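Local coordinates for protein putative aminopeptidase (Leishmania major, PDB 5NTH) that probably removes amino acids from the N termini of peptides, as a manganese-dependent leucyl aminopeptidase of the M17 family, at residues 278-283 / 404-409; 240-245 / 335-340; 38-43 / 63-68; 45-50 / 138-143. One frame throughout, in Å; residues are numbered along the deposited sequence.

Contact 1: 278-283 / 404-409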
loop_
_atom_site.group_PDB
_atom_site.type_symbol
_atom_site.label_atom_id
_atom_site.label_comp_id
_atom_site.label_asym_id
_atom_site.label_seq_id
_atom_site.Cartn_x
_atom_site.Cartn_y
_atom_site.Cartn_z
ATOM N N THR A 278 -33.971 -24.919 3.458
ATOM C CA THR A 278 -35.101 -24.368 2.754
ATOM C C THR A 278 -36.382 -24.657 3.515
ATOM O O THR A 278 -36.651 -25.803 3.883
ATOM C CB THR A 278 -35.245 -24.931 1.352
ATOM O OG1 THR A 278 -34.144 -24.500 0.548
ATOM C CG2 THR A 278 -36.568 -24.433 0.722
ATOM N N LEU A 279 -37.161 -23.596 3.732
ATOM C CA LEU A 279 -38.487 -23.671 4.326
ATOM C C LEU A 279 -39.457 -23.327 3.233
ATOM O O LEU A 279 -39.184 -22.429 2.430
ATOM C CB LEU A 279 -38.642 -22.658 5.464
ATOM C CG LEU A 279 -38.068 -23.098 6.808
ATOM C CD1 LEU A 279 -36.559 -23.227 6.749
ATOM C CD2 LEU A 279 -38.476 -22.150 7.928
ATOM N N ARG A 280 -40.589 -24.024 3.203
ATOM C CA ARG A 280 -41.622 -23.757 2.195
ATOM C C ARG A 280 -43.042 -24.056 2.698
ATOM O O ARG A 280 -43.268 -25.051 3.395
ATOM C CB ARG A 280 -41.337 -24.556 0.933
ATOM C CG ARG A 280 -41.279 -26.064 1.181
ATOM C CD ARG A 280 -41.422 -26.880 -0.096
ATOM N NE ARG A 280 -42.524 -26.386 -0.962
ATOM C CZ ARG A 280 -43.732 -26.929 -1.127
ATOM N NH1 ARG A 280 -44.094 -28.039 -0.490
ATOM N NH2 ARG A 280 -44.590 -26.343 -1.955
ATOM N N TYR A 281 -43.975 -23.186 2.312
ATOM C CA TYR A 281 -45.397 -23.301 2.643
ATOM C C TYR A 281 -46.200 -23.313 1.362
ATOM O O TYR A 281 -45.966 -22.455 0.492
ATOM C CB TYR A 281 -45.848 -22.103 3.469
ATOM C CG TYR A 281 -47.203 -22.209 4.154
ATOM C CD1 TYR A 281 -47.508 -23.262 5.010
ATOM C CD2 TYR A 281 -48.150 -21.198 4.009
ATOM C CE1 TYR A 281 -48.747 -23.319 5.681
ATOM C CE2 TYR A 281 -49.392 -21.233 4.659
ATOM C CZ TYR A 281 -49.703 -22.301 5.498
ATOM O OH TYR A 281 -50.937 -22.334 6.147
ATOM N N ARG A 282 -47.095 -24.309 1.244
ATOM C CA ARG A 282 -48.235 -24.242 0.331
ATOM C C ARG A 282 -49.377 -23.553 1.057
ATOM O O ARG A 282 -49.796 -23.977 2.148
ATOM C CB ARG A 282 -48.713 -25.610 -0.158
ATOM C CG ARG A 282 -49.887 -25.542 -1.193
ATOM C CD ARG A 282 -50.229 -26.896 -1.837
ATOM N NE ARG A 282 -48.969 -27.648 -1.962
ATOM C CZ ARG A 282 -48.277 -27.917 -3.081
ATOM N NH1 ARG A 282 -47.109 -28.564 -2.956
ATOM N NH2 ARG A 282 -48.726 -27.590 -4.304
ATOM N N ASN A 283 -49.884 -22.499 0.426
ATOM C CA ASN A 283 -50.978 -21.717 0.965
ATOM C C ASN A 283 -52.288 -22.476 0.715
ATOM O O ASN A 283 -52.653 -22.717 -0.451
ATOM C CB ASN A 283 -50.994 -20.334 0.313
ATOM C CG ASN A 283 -52.025 -19.416 0.918
ATOM O OD1 ASN A 283 -52.761 -19.800 1.834
ATOM N ND2 ASN A 283 -52.089 -18.189 0.407
ATOM N N GLY A 404 -34.613 -25.780 -9.402
ATOM C CA GLY A 404 -34.514 -27.093 -10.028
ATOM C C GLY A 404 -34.653 -28.327 -9.156
ATOM O O GLY A 404 -34.651 -29.426 -9.672
ATOM N N GLU A 405 -34.755 -28.186 -7.848
ATOM C CA GLU A 405 -34.829 -29.364 -6.981
ATOM C C GLU A 405 -36.092 -29.472 -6.106
ATOM O O GLU A 405 -36.342 -30.502 -5.473
ATOM C CB GLU A 405 -33.571 -29.395 -6.129
ATOM C CG GLU A 405 -32.323 -29.714 -6.935
ATOM C CD GLU A 405 -32.232 -31.174 -7.331
ATOM O OE1 GLU A 405 -33.014 -31.966 -6.764
ATOM O OE2 GLU A 405 -31.374 -31.532 -8.187
ATOM N N GLN A 406 -36.887 -28.416 -6.065
ATOM C CA GLN A 406 -38.132 -28.448 -5.325
ATOM C C GLN A 406 -39.220 -29.143 -6.139
ATOM O O GLN A 406 -39.077 -29.333 -7.354
ATOM C CB GLN A 406 -38.534 -27.028 -4.979
ATOM C CG GLN A 406 -37.486 -26.361 -4.100
ATOM C CD GLN A 406 -38.068 -25.325 -3.163
ATOM O OE1 GLN A 406 -38.296 -25.589 -1.964
ATOM N NE2 GLN A 406 -38.317 -24.132 -3.705
ATOM N N ASP A 407 -40.297 -29.542 -5.462
ATOM C CA ASP A 407 -41.445 -30.166 -6.150
ATOM C C ASP A 407 -42.460 -29.200 -6.799
ATOM O O ASP A 407 -43.504 -29.642 -7.239
ATOM C CB ASP A 407 -42.115 -31.270 -5.285
ATOM C CG ASP A 407 -42.921 -30.749 -4.047
ATOM O OD1 ASP A 407 -43.383 -29.566 -3.954
ATOM O OD2 ASP A 407 -43.114 -31.600 -3.129
ATOM N N PHE A 408 -42.147 -27.901 -6.866
ATOM C CA PHE A 408 -42.862 -26.915 -7.711
ATOM C C PHE A 408 -41.824 -26.016 -8.401
ATOM O O PHE A 408 -40.721 -25.851 -7.899
ATOM C CB PHE A 408 -43.772 -26.057 -6.850
ATOM C CG PHE A 408 -43.031 -25.039 -5.990
ATOM C CD1 PHE A 408 -42.547 -25.370 -4.730
ATOM C CD2 PHE A 408 -42.815 -23.733 -6.453
ATOM C CE1 PHE A 408 -41.869 -24.420 -3.949
ATOM C CE2 PHE A 408 -42.130 -22.800 -5.678
ATOM C CZ PHE A 408 -41.668 -23.143 -4.421
ATOM N N VAL A 409 -42.167 -25.407 -9.520
ATOM C CA VAL A 409 -41.231 -24.537 -10.230
ATOM C C VAL A 409 -41.575 -23.122 -9.884
ATOM O O VAL A 409 -42.680 -22.730 -10.153
ATOM C CB VAL A 409 -41.388 -24.663 -11.757
ATOM C CG1 VAL A 409 -40.481 -23.658 -12.486
ATOM C CG2 VAL A 409 -41.086 -26.086 -12.217
#

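Contact 2: 240-245 / 335-340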
loop_
_atom_site.group_PDB
_atom_site.type_symbol
_atom_site.label_atom_id
_atom_site.label_comp_id
_atom_site.label_asym_id
_atom_site.label_seq_id
_atom_site.Cartn_x
_atom_site.Cartn_y
_atom_site.Cartn_z
ATOM N N ALA A 240 -39.765 -23.498 11.658
ATOM C CA ALA A 240 -40.459 -24.460 10.792
ATOM C C ALA A 240 -41.560 -25.201 11.525
ATOM O O ALA A 240 -42.689 -25.288 11.036
ATOM C CB ALA A 240 -39.484 -25.466 10.191
ATOM N N ALA A 241 -41.229 -25.748 12.686
ATOM C CA ALA A 241 -42.219 -26.470 13.472
ATOM C C ALA A 241 -43.279 -25.528 14.061
ATOM O O ALA A 241 -44.391 -25.958 14.285
ATOM C CB ALA A 241 -41.560 -27.294 14.559
ATOM N N GLU A 242 -42.947 -24.261 14.304
ATOM C CA GLU A 242 -43.939 -23.305 14.853
ATOM C C GLU A 242 -45.005 -23.038 13.802
ATOM O O GLU A 242 -46.204 -23.180 14.060
ATOM C CB GLU A 242 -43.301 -21.962 15.278
ATOM C CG GLU A 242 -44.218 -21.066 16.120
ATOM C CD GLU A 242 -43.965 -19.556 15.965
ATOM O OE1 GLU A 242 -42.853 -19.109 16.331
ATOM O OE2 GLU A 242 -44.880 -18.801 15.511
ATOM N N LEU A 243 -44.532 -22.654 12.619
ATOM C CA LEU A 243 -45.378 -22.289 11.481
ATOM C C LEU A 243 -45.948 -23.485 10.725
ATOM O O LEU A 243 -46.792 -23.297 9.872
ATOM C CB LEU A 243 -44.602 -21.391 10.508
ATOM C CG LEU A 243 -43.982 -20.119 11.102
ATOM C CD1 LEU A 243 -43.110 -19.416 10.072
ATOM C CD2 LEU A 243 -45.042 -19.169 11.601
ATOM N N GLY A 244 -45.491 -24.699 11.018
ATOM C CA GLY A 244 -46.089 -25.912 10.456
ATOM C C GLY A 244 -45.784 -26.069 8.985
ATOM O O GLY A 244 -46.682 -26.397 8.205
ATOM N N VAL A 245 -44.528 -25.832 8.597
ATOM C CA VAL A 245 -44.129 -25.814 7.166
ATOM C C VAL A 245 -43.148 -26.933 6.871
ATOM O O VAL A 245 -42.549 -27.495 7.789
ATOM C CB VAL A 245 -43.537 -24.438 6.721
ATOM C CG1 VAL A 245 -44.399 -23.288 7.234
ATOM C CG2 VAL A 245 -42.096 -24.230 7.199
ATOM N N VAL A 335 -44.719 -13.044 6.211
ATOM C CA VAL A 335 -45.647 -13.432 5.160
ATOM C C VAL A 335 -46.470 -14.630 5.576
ATOM O O VAL A 335 -47.676 -14.547 5.595
ATOM C CB VAL A 335 -44.943 -13.777 3.856
ATOM C CG1 VAL A 335 -45.912 -14.412 2.882
ATOM C CG2 VAL A 335 -44.364 -12.511 3.247
ATOM N N VAL A 336 -45.833 -15.737 5.912
ATOM C CA VAL A 336 -46.584 -16.875 6.410
ATOM C C VAL A 336 -47.481 -16.541 7.600
ATOM O O VAL A 336 -48.582 -17.070 7.711
ATOM C CB VAL A 336 -45.667 -18.041 6.749
ATOM C CG1 VAL A 336 -46.368 -19.091 7.609
ATOM C CG2 VAL A 336 -45.153 -18.666 5.479
ATOM N N ARG A 337 -47.012 -15.695 8.505
ATOM C CA ARG A 337 -47.825 -15.324 9.659
ATOM C C ARG A 337 -49.064 -14.580 9.217
ATOM O O ARG A 337 -50.130 -14.744 9.814
ATOM C CB ARG A 337 -47.035 -14.457 10.634
ATOM C CG ARG A 337 -46.396 -15.289 11.710
ATOM C CD ARG A 337 -45.397 -14.517 12.540
ATOM N NE ARG A 337 -44.863 -15.341 13.637
ATOM C CZ ARG A 337 -43.800 -15.024 14.373
ATOM N NH1 ARG A 337 -43.113 -13.894 14.164
ATOM N NH2 ARG A 337 -43.406 -15.855 15.316
ATOM N N SER A 338 -48.914 -13.736 8.196
ATOM C CA SER A 338 -50.027 -12.973 7.673
ATOM C C SER A 338 -51.064 -13.937 7.005
ATOM O O SER A 338 -52.281 -13.846 7.223
ATOM C CB SER A 338 -49.502 -11.893 6.722
ATOM O OG SER A 338 -50.564 -11.118 6.155
ATOM N N MET A 339 -50.556 -14.884 6.223
ATOM C CA MET A 339 -51.369 -15.941 5.613
ATOM C C MET A 339 -52.234 -16.691 6.630
ATOM O O MET A 339 -53.404 -16.950 6.374
ATOM C CB MET A 339 -50.485 -16.934 4.833
ATOM C CG MET A 339 -50.011 -16.377 3.516
ATOM S SD MET A 339 -49.159 -17.564 2.475
ATOM C CE MET A 339 -47.793 -17.970 3.472
ATOM N N LYS A 340 -51.657 -17.016 7.775
ATOM C CA LYS A 340 -52.379 -17.694 8.849
ATOM C C LYS A 340 -53.391 -16.810 9.583
ATOM O O LYS A 340 -54.271 -17.327 10.270
ATOM C CB LYS A 340 -51.383 -18.248 9.856
ATOM C CG LYS A 340 -50.519 -19.351 9.279
ATOM C CD LYS A 340 -49.865 -20.128 10.397
ATOM C CE LYS A 340 -49.079 -21.318 9.880
ATOM N NZ LYS A 340 -49.850 -22.199 8.970
#

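Contact 3: 38-43 / 63-68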
loop_
_atom_site.group_PDB
_atom_site.type_symbol
_atom_site.label_atom_id
_atom_site.label_comp_id
_atom_site.label_asym_id
_atom_site.label_seq_id
_atom_site.Cartn_x
_atom_site.Cartn_y
_atom_site.Cartn_z
ATOM N N SER A 38 -57.684 7.348 18.159
ATOM C CA SER A 38 -58.984 7.740 18.685
ATOM C C SER A 38 -59.252 7.172 20.106
ATOM O O SER A 38 -60.281 7.505 20.700
ATOM C CB SER A 38 -60.083 7.309 17.710
ATOM O OG SER A 38 -60.313 5.914 17.886
ATOM N N LYS A 39 -58.352 6.335 20.630
ATOM C CA LYS A 39 -58.502 5.720 21.966
ATOM C C LYS A 39 -57.329 5.922 22.946
ATOM O O LYS A 39 -57.170 5.153 23.899
ATOM C CB LYS A 39 -58.749 4.228 21.832
ATOM C CG LYS A 39 -59.611 3.889 20.657
ATOM C CD LYS A 39 -60.079 2.447 20.728
ATOM C CE LYS A 39 -60.866 2.116 19.453
ATOM N NZ LYS A 39 -61.855 1.013 19.643
ATOM N N VAL A 40 -56.536 6.968 22.711
ATOM C CA VAL A 40 -55.480 7.375 23.624
ATOM C C VAL A 40 -56.141 7.946 24.859
ATOM O O VAL A 40 -56.869 8.931 24.761
ATOM C CB VAL A 40 -54.562 8.442 22.976
ATOM C CG1 VAL A 40 -53.617 9.095 23.991
ATOM C CG2 VAL A 40 -53.745 7.827 21.850
ATOM N N SER A 41 -55.863 7.312 25.998
ATOM C CA SER A 41 -56.336 7.747 27.340
ATOM C C SER A 41 -55.188 8.037 28.314
ATOM O O SER A 41 -55.360 8.754 29.292
ATOM C CB SER A 41 -57.251 6.677 27.955
ATOM O OG SER A 41 -56.590 5.405 28.010
ATOM N N CYS A 42 -54.016 7.479 28.072
ATOM C CA CYS A 42 -52.865 7.908 28.826
ATOM C C CYS A 42 -51.657 8.259 27.955
ATOM O O CYS A 42 -51.571 7.909 26.791
ATOM C CB CYS A 42 -52.516 6.843 29.847
ATOM S SG CYS A 42 -51.494 5.551 29.140
ATOM N N VAL A 43 -50.738 9.000 28.553
ATOM C CA VAL A 43 -49.541 9.461 27.875
ATOM C C VAL A 43 -48.332 8.936 28.598
ATOM O O VAL A 43 -48.270 8.927 29.815
ATOM C CB VAL A 43 -49.490 10.995 27.823
ATOM C CG1 VAL A 43 -48.123 11.503 27.403
ATOM C CG2 VAL A 43 -50.538 11.509 26.857
ATOM N N SER A 63 -55.800 18.303 19.871
ATOM C CA SER A 63 -56.536 17.197 20.487
ATOM C C SER A 63 -55.643 16.207 21.188
ATOM O O SER A 63 -56.090 15.529 22.100
ATOM C CB SER A 63 -57.286 16.379 19.416
ATOM O OG SER A 63 -57.744 17.224 18.386
ATOM N N VAL A 64 -54.406 16.052 20.721
ATOM C CA VAL A 64 -53.570 14.996 21.247
ATOM C C VAL A 64 -53.433 15.316 22.732
ATOM O O VAL A 64 -53.358 16.469 23.145
ATOM C CB VAL A 64 -52.204 14.854 20.531
ATOM C CG1 VAL A 64 -52.371 14.745 19.016
ATOM C CG2 VAL A 64 -51.273 16.003 20.867
ATOM N N LEU A 65 -53.395 14.259 23.513
ATOM C CA LEU A 65 -53.588 14.329 24.924
ATOM C C LEU A 65 -52.404 14.924 25.692
ATOM O O LEU A 65 -52.486 15.153 26.904
ATOM C CB LEU A 65 -53.854 12.910 25.402
ATOM C CG LEU A 65 -54.431 12.757 26.802
ATOM C CD1 LEU A 65 -55.733 13.562 26.936
ATOM C CD2 LEU A 65 -54.656 11.274 27.101
ATOM N N PHE A 66 -51.297 15.190 25.006
ATOM C CA PHE A 66 -50.134 15.810 25.626
ATOM C C PHE A 66 -50.015 17.255 25.140
ATOM O O PHE A 66 -48.970 17.890 25.308
ATOM C CB PHE A 66 -48.856 14.988 25.329
ATOM C CG PHE A 66 -48.517 14.910 23.885
ATOM C CD1 PHE A 66 -47.896 15.970 23.242
ATOM C CD2 PHE A 66 -48.875 13.810 23.147
ATOM C CE1 PHE A 66 -47.626 15.930 21.886
ATOM C CE2 PHE A 66 -48.606 13.757 21.789
ATOM C CZ PHE A 66 -47.973 14.814 21.153
ATOM N N TYR A 67 -51.071 17.793 24.536
ATOM C CA TYR A 67 -51.002 19.190 24.092
ATOM C C TYR A 67 -51.007 20.006 25.338
ATOM O O TYR A 67 -51.675 19.649 26.301
ATOM C CB TYR A 67 -52.162 19.628 23.220
ATOM C CG TYR A 67 -51.816 20.829 22.359
ATOM C CD1 TYR A 67 -51.028 20.669 21.223
ATOM C CD2 TYR A 67 -52.289 22.130 22.660
ATOM C CE1 TYR A 67 -50.701 21.744 20.409
ATOM C CE2 TYR A 67 -51.977 23.220 21.837
ATOM C CZ TYR A 67 -51.171 23.010 20.715
ATOM O OH TYR A 67 -50.814 24.019 19.851
ATOM N N CYS A 68 -50.216 21.065 25.322
ATOM C CA CYS A 68 -50.101 21.996 26.442
ATOM C C CYS A 68 -49.245 23.155 25.932
ATOM O O CYS A 68 -48.753 23.101 24.798
ATOM C CB CYS A 68 -49.494 21.325 27.673
ATOM S SG CYS A 68 -47.823 20.747 27.378
#

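Contact 4: 45-50 / 138-143. Unlike the reference sequence in segment 45-50: Tyr45 (reference Pro).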
loop_
_atom_site.group_PDB
_atom_site.type_symbol
_atom_site.label_atom_id
_atom_site.label_comp_id
_atom_site.label_asym_id
_atom_site.label_seq_id
_atom_site.Cartn_x
_atom_site.Cartn_y
_atom_site.Cartn_z
ATOM N N TYR A 45 -44.273 8.263 29.681
ATOM C CA TYR A 45 -43.238 8.983 30.361
ATOM C C TYR A 45 -42.500 9.858 29.325
ATOM O O TYR A 45 -42.134 10.990 29.596
ATOM C CB TYR A 45 -42.345 7.949 31.024
ATOM N N HIS A 46 -42.326 9.326 28.110
ATOM C CA HIS A 46 -41.673 10.042 26.984
ATOM C C HIS A 46 -42.551 10.011 25.738
ATOM O O HIS A 46 -43.235 9.008 25.470
ATOM C CB HIS A 46 -40.316 9.396 26.656
ATOM C CG HIS A 46 -39.408 9.324 27.833
ATOM N ND1 HIS A 46 -38.390 10.232 28.047
ATOM C CD2 HIS A 46 -39.415 8.503 28.907
ATOM C CE1 HIS A 46 -37.781 9.944 29.181
ATOM N NE2 HIS A 46 -38.385 8.901 29.722
ATOM N N VAL A 47 -42.513 11.117 24.989
ATOM C CA VAL A 47 -43.340 11.297 23.821
ATOM C C VAL A 47 -42.516 11.889 22.699
ATOM O O VAL A 47 -41.797 12.845 22.901
ATOM C CB VAL A 47 -44.530 12.229 24.098
ATOM C CG1 VAL A 47 -45.428 12.306 22.883
ATOM C CG2 VAL A 47 -45.354 11.720 25.244
ATOM N N LEU A 48 -42.666 11.314 21.511
ATOM C CA LEU A 48 -42.100 11.848 20.304
ATOM C C LEU A 48 -43.216 12.168 19.304
ATOM O O LEU A 48 -44.114 11.353 19.049
ATOM C CB LEU A 48 -41.125 10.843 19.697
ATOM C CG LEU A 48 -40.659 11.155 18.268
ATOM C CD1 LEU A 48 -39.776 12.402 18.192
ATOM C CD2 LEU A 48 -39.943 9.953 17.689
ATOM N N LEU A 49 -43.109 13.346 18.710
ATOM C CA LEU A 49 -44.029 13.786 17.711
ATOM C C LEU A 49 -43.219 14.093 16.478
ATOM O O LEU A 49 -42.266 14.882 16.532
ATOM C CB LEU A 49 -44.757 15.034 18.186
ATOM C CG LEU A 49 -45.678 15.675 17.147
ATOM C CD1 LEU A 49 -46.700 14.687 16.590
ATOM C CD2 LEU A 49 -46.340 16.871 17.802
ATOM N N VAL A 50 -43.601 13.476 15.362
ATOM C CA VAL A 50 -42.805 13.558 14.163
ATOM C C VAL A 50 -43.711 13.569 12.970
ATOM O O VAL A 50 -44.588 12.705 12.823
ATOM C CB VAL A 50 -41.760 12.432 14.076
ATOM C CG1 VAL A 50 -42.383 11.042 14.209
ATOM C CG2 VAL A 50 -40.982 12.545 12.781
ATOM N N ASP A 138 -43.923 6.953 23.609
ATOM C CA ASP A 138 -45.031 7.163 22.705
ATOM C C ASP A 138 -44.488 7.840 21.452
ATOM O O ASP A 138 -43.736 8.818 21.533
ATOM C CB ASP A 138 -46.126 8.029 23.345
ATOM C CG ASP A 138 -47.044 7.246 24.282
ATOM O OD1 ASP A 138 -47.139 6.016 24.223
ATOM O OD2 ASP A 138 -47.711 7.878 25.103
ATOM N N VAL A 139 -44.856 7.288 20.293
ATOM C CA VAL A 139 -44.394 7.800 19.021
ATOM C C VAL A 139 -45.604 8.253 18.217
ATOM O O VAL A 139 -46.399 7.424 17.746
ATOM C CB VAL A 139 -43.622 6.742 18.242
ATOM C CG1 VAL A 139 -43.149 7.305 16.917
ATOM C CG2 VAL A 139 -42.442 6.274 19.057
ATOM N N TYR A 140 -45.729 9.570 18.080
ATOM C CA TYR A 140 -46.861 10.150 17.426
ATOM C C TYR A 140 -46.379 10.504 16.063
ATOM O O TYR A 140 -45.549 11.384 15.923
ATOM C CB TYR A 140 -47.397 11.384 18.169
ATOM C CG TYR A 140 -48.434 11.061 19.236
ATOM C CD1 TYR A 140 -48.041 10.553 20.487
ATOM C CD2 TYR A 140 -49.814 11.257 19.009
ATOM C CE1 TYR A 140 -48.982 10.272 21.489
ATOM C CE2 TYR A 140 -50.763 10.963 20.001
ATOM C CZ TYR A 140 -50.342 10.474 21.245
ATOM O OH TYR A 140 -51.229 10.162 22.256
ATOM N N VAL A 141 -46.917 9.813 15.063
ATOM C CA VAL A 141 -46.538 10.019 13.675
ATOM C C VAL A 141 -47.650 10.593 12.826
ATOM O O VAL A 141 -48.714 10.024 12.721
ATOM C CB VAL A 141 -46.149 8.708 13.013
ATOM C CG1 VAL A 141 -45.471 8.994 11.673
ATOM C CG2 VAL A 141 -45.246 7.905 13.923
ATOM N N CYS A 142 -47.355 11.722 12.202
ATOM C CA CYS A 142 -48.248 12.357 11.245
ATOM C C CYS A 142 -47.928 11.926 9.808
ATOM O O CYS A 142 -47.198 12.611 9.071
ATOM C CB CYS A 142 -48.165 13.862 11.399
ATOM S SG CYS A 142 -48.776 14.304 13.029
ATOM N N ALA A 143 -48.498 10.784 9.435
ATOM C CA ALA A 143 -48.296 10.208 8.120
ATOM C C ALA A 143 -49.607 9.712 7.559
ATOM O O ALA A 143 -50.378 9.056 8.276
ATOM C CB ALA A 143 -47.294 9.067 8.173
#

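Contact 1: 278-283 / 404-409
A long salt-bridge network, with an aromatic ring and an amide beside it, joins strand 275-282, within the mixed sheet of the catalytic domain, to the loop that leaves helix 391-404 and leads into strand 412-417. A single oxygen, Asp407 OD1, faces the NH1 groups of both arginines, 3.9 Å from Arg280 NH1 and 4.0 Å from Arg282 NH1, both long salt bridges. The approaches differ. Over Arg280 the oxygen stands above one face of the guanidinium, displaced toward its rim, so no N-H points at it; toward Arg282 it lies at the edge, near the plane. Arg280 also has a weak, long partner in Asp246 of the neighbouring strand.

On the same side of the Arg280 guanidinium as Asp407, Phe408 brings its ring obliquely against NE and NH2. Guanidinium and ring are inclined by 39°, with NH2 of Arg280 3.6 Å from Phe408 CD1. A bend at chi3 (-45°) turns the Arg280 head back toward this loop. Gln406 fills the other end, its OE1 meeting Thr278 CG2 at 3.4 Å, while its NE2 is hydrogen-bonded to Ser353 OG; Thr278, a small beta-branched residue at home in a strand, turns its own hydroxyl to Thr355. With no hydrogen bond between the segments, the polar attraction rests on charge rather than direction, and at this partly solvent-exposed rim it is probably weakened by water.

Contact 2: 240-245 / 335-340
Arg337 NH2 donates to Glu242 OE2 at 3.3 Å, a weak hydrogen bond but a straight one, with 171° at the hydrogen, and part of a salt bridge. The carboxylate oxygen arrives at the edge of the guanidinium, in its plane, and the two flat groups are only 28° apart, although the side chains as a whole cross at about a right angle. OE1 of Glu242 is also near, 3.5 Å from the same Arg337 NH2. Long, flexible residues suit this outer rim: Arg337 runs extended from CG to NE, and Glu242 has CG anti to its backbone N (chi1 -167°), which carries the carboxylate across to the other helix.

Below the ion pair, Leu243 supplies the apolar part. Its CB and CD1 both approach Val336 CG1, CD1 at 4.1 Å, while CD2 rests on the aliphatic part of Arg337, 4.1 Å from CG. The contact thus joins the C-terminal end of helix 229-243 to helix 323-341, two helices of the catalytic domain that both pack on strand 275-282: Ala240 touches Leu279 there, and Val336 touches Tyr281. Gly244 ends the first helix with a positive phi, a conformation glycine adopts readily, and the following Val245 N returns to Ala240 O at 3.1 Å. Lys340 extends toward this helix end and bends at its last torsion. Its NZ, 3.4 Å from Leu243 O, is too poorly angled for a hydrogen bond and bonds instead to Tyr281 OH, yet a positive charge beside C-terminal carbonyls is probably favourable.

Contact 3: 38-43 / 63-68
Leu65 reaches across to Val40 and Val43, running in the opposite direction to both valine side chains, so that the residues overlap flank to flank. The contact is apolar packing of two loops in the N-terminal domain, whose sequence family belongs to the macro clan: 38-43 leads toward strand 46-51, while the loop at 63-68 precedes helix 69-77. Residues 64-67 form a type I beta turn, closed by Tyr67 N on Val64 O at 3.0 Å. Leu65 and Phe66 occupy its two central positions, and both start their side chains toward the other loop, though the Phe66 ring then turns to the sheet.

The CB of Leu65 has a valine methyl on each of two fronts, Val43 CG2 at 3.9 Å and Val40 CG1 at 4.1 Å. With CG anti to the backbone N (chi1 -165°), the leucine stretches away from its turn, and CD2 continues past Val40 CG1 at 3.9 Å. A leucine suits the place because one branch, CD2, can meet both a methyl and the backbone of the other loop; the beta-branched valines present their methyls close to their own main chain.

Phe66 behaves differently. Val43 crosses it at about a right angle, and only the base of the residue is touched here, Phe66 CB lying 4.1 Å from Val43 CG1. The ring itself makes an edge-to-face contact with Tyr140. The backbone of Val43 is also bonded to that of Gly92. No hydrogen bond joins the two loops; the nearest approach is apolar against polar, Leu65 CD2 lying 3.4 Å from Ser41 O.

Contact 4: 45-50 / 138-143
Tyr140 begins its path at CB, which rests 3.4 Å from Leu48 O and 3.7 Å from Leu49 CD1 on the adjacent strand. Further out, CD1 of the ring meets Val47 CG1 at 4.0 Å, the valine approaching obliquely, while Leu48 O lies at the ring edge near its plane. With CG anti to the carbonyl carbon (chi1 -89°), the ring rises from the sheet toward the loops that cover this side, and the hydroxyl end, Tyr140 OH, packs against Val40. A tyrosine suits the position by spanning from backbone to covering loops.

Strands 46-50 and 138-142 run parallel, 13° between their directions, as neighbours inside the mixed six-stranded sheet of the N-terminal domain. Alternate residues make the ladder: Asp138 N bonds to His46 O, Leu48 N to Asp138 O (2.7 Å), Tyr140 N to Leu48 O, Val50 N to Tyr140 O (2.9 Å) and Cys142 N to Val50 O (3.0 Å). The intervening Val47 and Leu49 turn their backbone polar groups to strand 97-103, so strand 46-51 is bonded on both flanks.

Side chains alternate likewise. Leu49 shares the face that bears Tyr140, where Asp138 is the polar exception; its OD2 is satisfied by Ala44 N. Leu49 CD1 also touches Cys142 SG at 4.1 Å. On the opposite face, that of Leu48 and Val139, Leu48 CD2 lies 4.2 Å from Val139 CG1, and Leu48 and Val141 continue onto Val124 and Met120 of helix 117-127, a surface suited to beta-branched valines, which favour strands, with a leucine that reaches the helix.

From the N terminus, contact 3 opens first at 38-43; strand 46-51 follows and opens contact 4 before 63-68 closes contact 3. Contact 4 closes only at 138-143, so the two cross, and they touch where Phe66 meets Val47, tying the two loops of contact 3 to the sheet of the N-terminal domain. In the catalytic domain, contact 2 opens at 240-245 and contact 1 at 278-283; contact 2 closes at 335-340 and contact 1 at 404-409, a second crossing pair. Tyr281 and Lys340 join them, linking helices and a loop to strand 275-282. Between the pairs the nearest atoms, those of contacts 2 and 4, are about 20 Å apart.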